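Local atomic coordinates of nuclease NucT (Helicobacter pylori, PDB entry 6EHI), a protein that belongs to the PLD-like family of nucleases and forms a two-chain assembly in which each chain folds around a mixed beta sheet with helices packed on it. Residues V109-D114 against E143-A148; D45-I50 against Q74-Y79; F10-P13 against D18-N21. The protein carries 1 engineered substitution. All coordinates share one frame; numbering follows the deposited sequence.

How the interactions relate
Interactions 1 and 3 each seat a helix against a strand of the sheet; interaction 2 joins helix 44-54 to the segment entering helix 77-80. Interactions 1 and 2 lie on opposite sides of the chain's centre, their centres 21 Å apart. The centres of interactions 2 and 3 are 19 Å apart, yet the two touch: Leu20 CD1 and Ile46 CD1 meet at 3.8 Å. Interactions 1 and 3 share the sheet and both border the second subunit: Ala148 packs on its Leu9, Lys147 forms a salt bridge with its Glu15, and in interaction 3 Val11 and Pro13 pack on its Gln107 and Leu94. Asp113, in interaction 1, probably corresponds to the aspartate of the family's HKD signature.

Interaction 1: V109-D114 against E143-A148; sequences VAIIDD and ETILKA
The end of strand 108-112 and the turn after it run beside helix 142-158, and the two backbones come nearest at Asp114 and Ile145, whose CA atoms are 6.6 Å apart. Ile111 points from the strand toward the helix and offers two branches. Its CG1 lies beside the backbone N, and the extended chi2 (166°) carries CD1 on to the last residue of the helical segment, where it rests 3.8 Å from Ala148 CB and 3.7 Å from Ala148 C. Alanine suits this place because its short side chain lets the longer isoleucine reach the helix backbone. The other branch, Ile111 CG2, meets Ile145 CG2 at 4.2 Å, and the two isoleucine side chains pass alongside each other, running opposite ways. Ile145 also closes on the turn: its CG2 and CD1 each lie 3.8 Å from Asp114 O, so both methyl groups gather on one side of this carbonyl oxygen while the Asp114 carboxylate leads away from the helix. Beta-branched isoleucine fits both positions, since it fills space on two sides at once. Val117 lies against Ile145, and Tyr152 and Lys149 continue the helix surface against Ile111. Next to the contact, the Asp113 carboxylate accepts bonds from the backbone N atoms of Arg31, Glu32 and Ser33, and Asp113 O makes a weak one with Lys149 NZ. Between the two segments themselves the chemistry is almost wholly apolar, consistent with their being fitted together by shape and exclusion of water.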
loop_
_atom_site.group_PDB
_atom_site.type_symbol
_atom_site.label_atom_id
_atom_site.label_comp_id
_atom_site.label_asym_id
_atom_site.label_seq_id
_atom_site.Cartn_x
_atom_site.Cartn_y
_atom_site.Cartn_z
ATOM N N VAL A 109 -5.294 -4.327 -3.979
ATOM C CA VAL A 109 -4.717 -5.502 -4.590
ATOM C C VAL A 109 -5.561 -5.888 -5.769
ATOM O O VAL A 109 -6.780 -5.943 -5.620
ATOM C CB VAL A 109 -4.685 -6.620 -3.541
ATOM C CG1 VAL A 109 -4.355 -7.962 -4.170
ATOM C CG2 VAL A 109 -3.695 -6.300 -2.447
ATOM N N ALA A 110 -4.912 -6.183 -6.897
ATOM C CA ALA A 110 -5.627 -6.783 -8.021
ATOM C C ALA A 110 -4.872 -8.057 -8.504
ATOM O O ALA A 110 -3.648 -8.003 -8.736
ATOM C CB ALA A 110 -5.789 -5.860 -9.140
ATOM N N ILE A 111 -5.569 -9.182 -8.530
ATOM C CA ILE A 111 -4.987 -10.437 -9.053
ATOM C C ILE A 111 -5.629 -10.730 -10.414
ATOM O O ILE A 111 -6.832 -10.946 -10.496
ATOM C CB ILE A 111 -5.247 -11.585 -8.133
ATOM C CG1 ILE A 111 -4.874 -11.275 -6.641
ATOM C CG2 ILE A 111 -4.446 -12.805 -8.603
ATOM C CD1 ILE A 111 -5.407 -12.245 -5.652
ATOM N N ILE A 112 -4.821 -10.873 -11.436
ATOM C CA ILE A 112 -5.320 -11.015 -12.784
ATOM C C ILE A 112 -5.006 -12.449 -13.250
ATOM O O ILE A 112 -3.826 -12.829 -13.305
ATOM C CB ILE A 112 -4.647 -10.024 -13.769
ATOM C CG1 ILE A 112 -4.719 -8.562 -13.306
ATOM C CG2 ILE A 112 -5.285 -10.128 -15.151
ATOM C CD1 ILE A 112 -6.091 -8.107 -12.856
ATOM N N ASP A 113 -6.044 -13.207 -13.624
ATOM C CA ASP A 113 -5.868 -14.598 -14.071
ATOM C C ASP A 113 -4.943 -15.326 -13.009
ATOM O O ASP A 113 -5.106 -15.211 -11.777
ATOM C CB ASP A 113 -5.306 -14.614 -15.486
ATOM C CG ASP A 113 -6.205 -13.860 -16.565
ATOM O OD1 ASP A 113 -7.440 -13.621 -16.346
ATOM O OD2 ASP A 113 -5.716 -13.569 -17.689
ATOM N N ASP A 114 -3.962 -16.089 -13.465
ATOM C CA ASP A 114 -2.947 -16.611 -12.457
ATOM C C ASP A 114 -1.632 -15.952 -12.775
ATOM O O ASP A 114 -0.547 -16.511 -12.565
ATOM C CB ASP A 114 -2.868 -18.145 -12.532
ATOM C CG ASP A 114 -2.734 -18.684 -14.007
ATOM O OD1 ASP A 114 -3.009 -17.928 -14.987
ATOM O OD2 ASP A 114 -2.361 -19.882 -14.173
ATOM N N GLU A 143 4.800 -17.587 -6.831
ATOM C CA GLU A 143 4.613 -17.825 -5.419
ATOM C C GLU A 143 3.784 -16.725 -4.801
ATOM O O GLU A 143 2.853 -17.018 -4.011
ATOM C CB GLU A 143 5.951 -18.027 -4.638
ATOM C CG GLU A 143 5.698 -18.575 -3.243
ATOM C CD GLU A 143 6.947 -18.842 -2.435
ATOM O OE1 GLU A 143 8.051 -18.628 -3.002
ATOM O OE2 GLU A 143 6.791 -19.202 -1.225
ATOM N N THR A 144 4.101 -15.465 -5.142
ATOM C CA THR A 144 3.276 -14.307 -4.639
ATOM C C THR A 144 1.834 -14.390 -5.141
ATOM O O THR A 144 0.905 -14.168 -4.355
ATOM C CB THR A 144 3.906 -13.042 -5.151
ATOM O OG1 THR A 144 5.226 -12.984 -4.701
ATOM C CG2 THR A 144 3.230 -11.742 -4.658
ATOM N N ILE A 145 1.655 -14.680 -6.422
ATOM C CA ILE A 145 0.312 -14.813 -6.992
ATOM C C ILE A 145 -0.466 -15.911 -6.289
ATOM O O ILE A 145 -1.615 -15.699 -5.889
ATOM C CB ILE A 145 0.282 -14.981 -8.544
ATOM C CG1 ILE A 145 0.805 -13.724 -9.223
ATOM C CG2 ILE A 145 -1.142 -15.311 -9.040
ATOM C CD1 ILE A 145 1.311 -13.816 -10.674
ATOM N N LEU A 146 0.107 -17.115 -6.124
ATOM C CA LEU A 146 -0.615 -18.238 -5.448
ATOM C C LEU A 146 -0.970 -17.887 -4.023
ATOM O O LEU A 146 -2.043 -18.208 -3.512
ATOM C CB LEU A 146 0.191 -19.553 -5.470
ATOM C CG LEU A 146 0.439 -20.087 -6.858
ATOM C CD1 LEU A 146 1.476 -21.211 -6.791
ATOM C CD2 LEU A 146 -0.845 -20.580 -7.522
ATOM N N LYS A 147 -0.053 -17.254 -3.303
ATOM C CA LYS A 147 -0.376 -16.912 -1.983
ATOM C C LYS A 147 -1.521 -15.819 -1.963
ATOM O O LYS A 147 -2.470 -15.958 -1.159
ATOM C CB LYS A 147 0.848 -16.364 -1.247
ATOM C CG LYS A 147 0.528 -15.640 0.064
ATOM C CD LYS A 147 1.731 -15.271 0.906
ATOM C CE LYS A 147 2.257 -16.411 1.748
ATOM N NZ LYS A 147 3.246 -15.939 2.773
ATOM N N ALA A 148 -1.426 -14.817 -2.812
ATOM C CA ALA A 148 -2.450 -13.780 -2.830
ATOM C C ALA A 148 -3.812 -14.408 -3.163
ATOM O O ALA A 148 -4.760 -14.082 -2.467
ATOM C CB ALA A 148 -2.121 -12.719 -3.788
#

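Interaction 2: D45-I50 against Q74-Y79; sequences DIARAI and QSTIGY
Tyr79 lays the edge of its ring against Ala47, with CE2 3.8 Å from Ala47 CB and the methyl group in the plane of the ring. In the alpha/beta fold of this PLD-like chain the contact joins helix 44-54 to the segment that leads into helix 77-80. Tyr79 reaches across because its CG is anti to the backbone N (chi1 177°). Ala47 also receives Thr76 CG2, at 3.7 Å from its CB; a small residue here lets the threonine methyl and the aromatic edge share one spot. The hydroxyl of Thr76 serves another purpose, bonding to Tyr64 OH and to Phe41 O, which leaves the methyl for the apolar contact.

At the far end of the ring, Tyr79 OH abuts the aliphatic part of Arg48, 3.3 Å from Arg48 CG. It also lies near the plane at the guanidinium edge, 3.7 Å from Arg48 NH1 but not hydrogen-bonded to it. The guanidinium stands 77° from the ring plane. Its NH2 turns back within the helix to form a salt bridge with Asp45 OD1 at 2.9 Å, which probably helps fix the bent chain. Lys51, one turn further on, makes a cation-pi contact with Tyr79. The entry to the second helix is held by a capping bond, Ile77 N to Ser75 OG, 3.1 Å long and nearly straight at 172°.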
loop_
_atom_site.group_PDB
_atom_site.type_symbol
_atom_site.label_atom_id
_atom_site.label_comp_id
_atom_site.label_asym_id
_atom_site.label_seq_id
_atom_site.Cartn_x
_atom_site.Cartn_y
_atom_site.Cartn_z
ATOM N N ASP A 45 -12.749 5.619 -14.469
ATOM C CA ASP A 45 -12.123 4.974 -15.609
ATOM C C ASP A 45 -11.706 3.560 -15.275
ATOM O O ASP A 45 -11.867 2.670 -16.119
ATOM C CB ASP A 45 -10.943 5.753 -16.217
ATOM C CG ASP A 45 -11.357 7.161 -16.780
ATOM O OD1 ASP A 45 -12.530 7.361 -17.158
ATOM O OD2 ASP A 45 -10.489 8.036 -16.810
ATOM N N ILE A 46 -11.242 3.311 -14.044
ATOM C CA ILE A 46 -10.896 1.933 -13.700
ATOM C C ILE A 46 -12.185 1.069 -13.629
ATOM O O ILE A 46 -12.123 -0.097 -13.969
ATOM C CB ILE A 46 -10.157 1.860 -12.335
ATOM C CG1 ILE A 46 -8.829 2.640 -12.395
ATOM C CG2 ILE A 46 -9.789 0.425 -12.010
ATOM C CD1 ILE A 46 -8.115 2.881 -11.099
ATOM N N ALA A 47 -13.255 1.614 -13.096
ATOM C CA ALA A 47 -14.532 0.902 -13.055
ATOM C C ALA A 47 -14.987 0.553 -14.493
ATOM O O ALA A 47 -15.489 -0.529 -14.745
ATOM C CB ALA A 47 -15.605 1.675 -12.332
ATOM N N ARG A 48 -14.838 1.498 -15.407
ATOM C CA ARG A 48 -15.262 1.222 -16.810
ATOM C C ARG A 48 -14.422 0.108 -17.359
ATOM O O ARG A 48 -14.920 -0.703 -18.069
ATOM C CB ARG A 48 -15.254 2.503 -17.666
ATOM C CG ARG A 48 -16.499 3.306 -17.421
ATOM C CD ARG A 48 -16.716 4.386 -18.480
ATOM N NE ARG A 48 -15.902 5.548 -18.121
ATOM C CZ ARG A 48 -16.288 6.484 -17.251
ATOM N NH1 ARG A 48 -17.469 6.379 -16.630
ATOM N NH2 ARG A 48 -15.457 7.484 -16.945
ATOM N N ALA A 49 -13.160 0.015 -16.969
ATOM C CA ALA A 49 -12.270 -1.033 -17.430
ATOM C C ALA A 49 -12.704 -2.393 -16.916
ATOM O O ALA A 49 -12.696 -3.404 -17.669
ATOM C CB ALA A 49 -10.815 -0.746 -17.025
ATOM N N ILE A 50 -13.158 -2.439 -15.660
ATOM C CA ILE A 50 -13.798 -3.629 -15.098
ATOM C C ILE A 50 -15.064 -4.051 -15.857
ATOM O O ILE A 50 -15.155 -5.218 -16.288
ATOM C CB ILE A 50 -14.051 -3.485 -13.594
ATOM C CG1 ILE A 50 -12.744 -3.430 -12.818
ATOM C CG2 ILE A 50 -14.896 -4.601 -13.083
ATOM C CD1 ILE A 50 -12.917 -2.881 -11.398
ATOM N N GLN A 74 -19.954 8.099 -3.847
ATOM C CA GLN A 74 -18.785 8.313 -4.713
ATOM C C GLN A 74 -18.098 6.976 -4.938
ATOM O O GLN A 74 -17.245 6.891 -5.847
ATOM C CB GLN A 74 -17.758 9.266 -4.100
ATOM C CG GLN A 74 -17.996 10.741 -4.443
ATOM C CD GLN A 74 -19.224 11.232 -3.773
ATOM O OE1 GLN A 74 -19.231 11.390 -2.549
ATOM N NE2 GLN A 74 -20.289 11.468 -4.556
ATOM N N SER A 75 -18.461 5.966 -4.154
ATOM C CA SER A 75 -17.890 4.593 -4.373
ATOM C C SER A 75 -18.441 3.982 -5.603
ATOM O O SER A 75 -19.583 4.211 -5.965
ATOM C CB SER A 75 -18.137 3.686 -3.204
ATOM O OG SER A 75 -17.769 2.306 -3.504
ATOM N N THR A 76 -17.599 3.217 -6.293
ATOM C CA THR A 76 -17.989 2.458 -7.484
ATOM C C THR A 76 -18.860 1.210 -7.180
ATOM O O THR A 76 -19.359 0.583 -8.122
ATOM C CB THR A 76 -16.793 1.996 -8.307
ATOM O OG1 THR A 76 -15.907 1.232 -7.466
ATOM C CG2 THR A 76 -15.978 3.139 -8.903
ATOM N N ILE A 77 -18.994 0.823 -5.910
ATOM C CA ILE A 77 -19.696 -0.423 -5.582
ATOM C C ILE A 77 -21.110 -0.472 -6.183
ATOM O O ILE A 77 -21.467 -1.472 -6.767
ATOM C CB ILE A 77 -19.636 -0.791 -4.062
ATOM C CG1 ILE A 77 -20.104 -2.207 -3.843
ATOM C CG2 ILE A 77 -20.330 0.230 -3.143
ATOM C CD1 ILE A 77 -19.745 -2.739 -2.481
ATOM N N GLY A 78 -21.846 0.640 -6.047
ATOM C CA GLY A 78 -23.185 0.730 -6.619
ATOM C C GLY A 78 -23.222 0.629 -8.125
ATOM O O GLY A 78 -24.060 -0.028 -8.668
ATOM N N TYR A 79 -22.243 1.215 -8.777
ATOM C CA TYR A 79 -22.101 1.248 -10.241
ATOM C C TYR A 79 -21.784 -0.165 -10.737
ATOM O O TYR A 79 -22.237 -0.543 -11.774
ATOM C CB TYR A 79 -21.054 2.355 -10.593
ATOM C CG TYR A 79 -20.654 2.582 -12.045
ATOM C CD1 TYR A 79 -21.563 3.095 -12.989
ATOM C CD2 TYR A 79 -19.335 2.359 -12.468
ATOM C CE1 TYR A 79 -21.190 3.316 -14.319
ATOM C CE2 TYR A 79 -18.956 2.590 -13.791
ATOM C CZ TYR A 79 -19.881 3.069 -14.705
ATOM O OH TYR A 79 -19.478 3.288 -15.996
#

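Interaction 3: F10-P13 against D18-N21; sequences FVLP and DALN
Phe10 and Ala19 meet chiefly through a CH-pi contact, in which Ala19 CA sits over one face of the phenyl ring, offset toward its rim, 4.2 Å from the centroid and 21° off the normal. CG of Phe10 is anti to its own carbonyl carbon (chi1 -55°), which turns that face to the helix backbone at Ala19. With only a methyl beyond CA, Ala19 lets the helix backbone come down onto the ring, and the CA atoms of Phe10 and Ala19 are 5.8 Å apart.

Apolar contacts add to it. Ala19 CB lies 3.8 Å from Phe10 CB and 3.9 Å from Leu12 CD1, so one methyl touches both Phe10, which points at the helix, and the end of Leu12, which swings toward it. The branched end of leucine suits its place, because both of its methyl groups come near Ala19 CB.

The remaining approach is to Asp18. Its CB is 3.8 Å from Phe10 CE2, and its backbone O lies obliquely to the ring, 3.7 Å from the same carbon. The carboxylate plane stands 74° from that of the ring, so the acid does not stack on it and the aliphatic CB does the touching.

In the fold, strand 7-12 is at one edge of the sheet within this chain and is hydrogen-bonded antiparallel to strand 134-139, with Phe10 lying on Leu136. Helix 16-28 follows after a short turn, and Phe129 of helix 126-130 packs on Leu12, Ala19 and Leu20, bringing a second helix to the contact.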
loop_
_atom_site.group_PDB
_atom_site.type_symbol
_atom_site.label_atom_id
_atom_site.label_comp_id
_atom_site.label_asym_id
_atom_site.label_seq_id
_atom_site.Cartn_x
_atom_site.Cartn_y
_atom_site.Cartn_z
ATOM N N PHE A 10 6.241 1.180 -9.991
ATOM C CA PHE A 10 5.930 2.521 -10.368
ATOM C C PHE A 10 5.917 3.420 -9.133
ATOM O O PHE A 10 5.247 3.168 -8.155
ATOM C CB PHE A 10 4.584 2.609 -11.053
ATOM C CG PHE A 10 4.434 1.707 -12.249
ATOM C CD1 PHE A 10 4.023 0.400 -12.073
ATOM C CD2 PHE A 10 4.775 2.143 -13.534
ATOM C CE1 PHE A 10 3.938 -0.453 -13.152
ATOM C CE2 PHE A 10 4.680 1.294 -14.628
ATOM C CZ PHE A 10 4.261 0.004 -14.414
ATOM N N VAL A 11 6.633 4.535 -9.242
ATOM C CA VAL A 11 6.689 5.464 -8.148
ATOM C C VAL A 11 5.891 6.690 -8.587
ATOM O O VAL A 11 6.254 7.416 -9.556
ATOM C CB VAL A 11 8.114 5.849 -7.662
ATOM C CG1 VAL A 11 7.986 6.878 -6.543
ATOM C CG2 VAL A 11 8.988 4.591 -7.343
ATOM N N LEU A 12 4.833 6.961 -7.856
ATOM C CA LEU A 12 3.952 8.069 -8.136
ATOM C C LEU A 12 4.313 9.294 -7.271
ATOM O O LEU A 12 4.819 9.128 -6.179
ATOM C CB LEU A 12 2.490 7.642 -7.891
ATOM C CG LEU A 12 1.918 6.647 -8.868
ATOM C CD1 LEU A 12 2.428 5.243 -8.496
ATOM C CD2 LEU A 12 0.422 6.690 -8.946
ATOM N N PRO A 13 4.132 10.531 -7.780
ATOM C CA PRO A 13 3.441 10.876 -9.016
ATOM C C PRO A 13 4.283 10.788 -10.293
ATOM O O PRO A 13 3.760 10.905 -11.385
ATOM C CB PRO A 13 3.044 12.344 -8.774
ATOM C CG PRO A 13 4.169 12.862 -7.921
ATOM C CD PRO A 13 4.578 11.743 -7.041
ATOM N N ASP A 18 1.891 6.048 -16.364
ATOM C CA ASP A 18 2.342 4.668 -16.632
ATOM C C ASP A 18 1.729 3.688 -15.627
ATOM O O ASP A 18 1.445 2.540 -16.012
ATOM C CB ASP A 18 3.866 4.506 -16.575
ATOM C CG ASP A 18 4.587 5.166 -17.714
ATOM O OD1 ASP A 18 3.892 5.596 -18.698
ATOM O OD2 ASP A 18 5.852 5.250 -17.580
ATOM N N ALA A 19 1.636 4.122 -14.355
ATOM C CA ALA A 19 0.986 3.306 -13.298
ATOM C C ALA A 19 -0.477 3.000 -13.608
ATOM O O ALA A 19 -0.906 1.811 -13.593
ATOM C CB ALA A 19 1.132 3.961 -11.959
ATOM N N LEU A 20 -1.237 4.050 -13.913
ATOM C CA LEU A 20 -2.650 3.876 -14.223
ATOM C C LEU A 20 -2.782 2.980 -15.415
ATOM O O LEU A 20 -3.541 1.956 -15.350
ATOM C CB LEU A 20 -3.364 5.204 -14.392
ATOM C CG LEU A 20 -4.843 5.181 -14.624
ATOM C CD1 LEU A 20 -5.539 4.438 -13.497
ATOM C CD2 LEU A 20 -5.388 6.594 -14.786
ATOM N N ASN A 21 -2.030 3.294 -16.467
ATOM C CA ASN A 21 -2.149 2.570 -17.718
ATOM C C ASN A 21 -1.779 1.096 -17.498
ATOM O O ASN A 21 -2.410 0.233 -18.097
ATOM C CB ASN A 21 -1.252 3.219 -18.861
ATOM C CG ASN A 21 -1.745 4.594 -19.365
ATOM O OD1 ASN A 21 -2.878 4.997 -19.190
ATOM N ND2 ASN A 21 -0.841 5.324 -20.015
#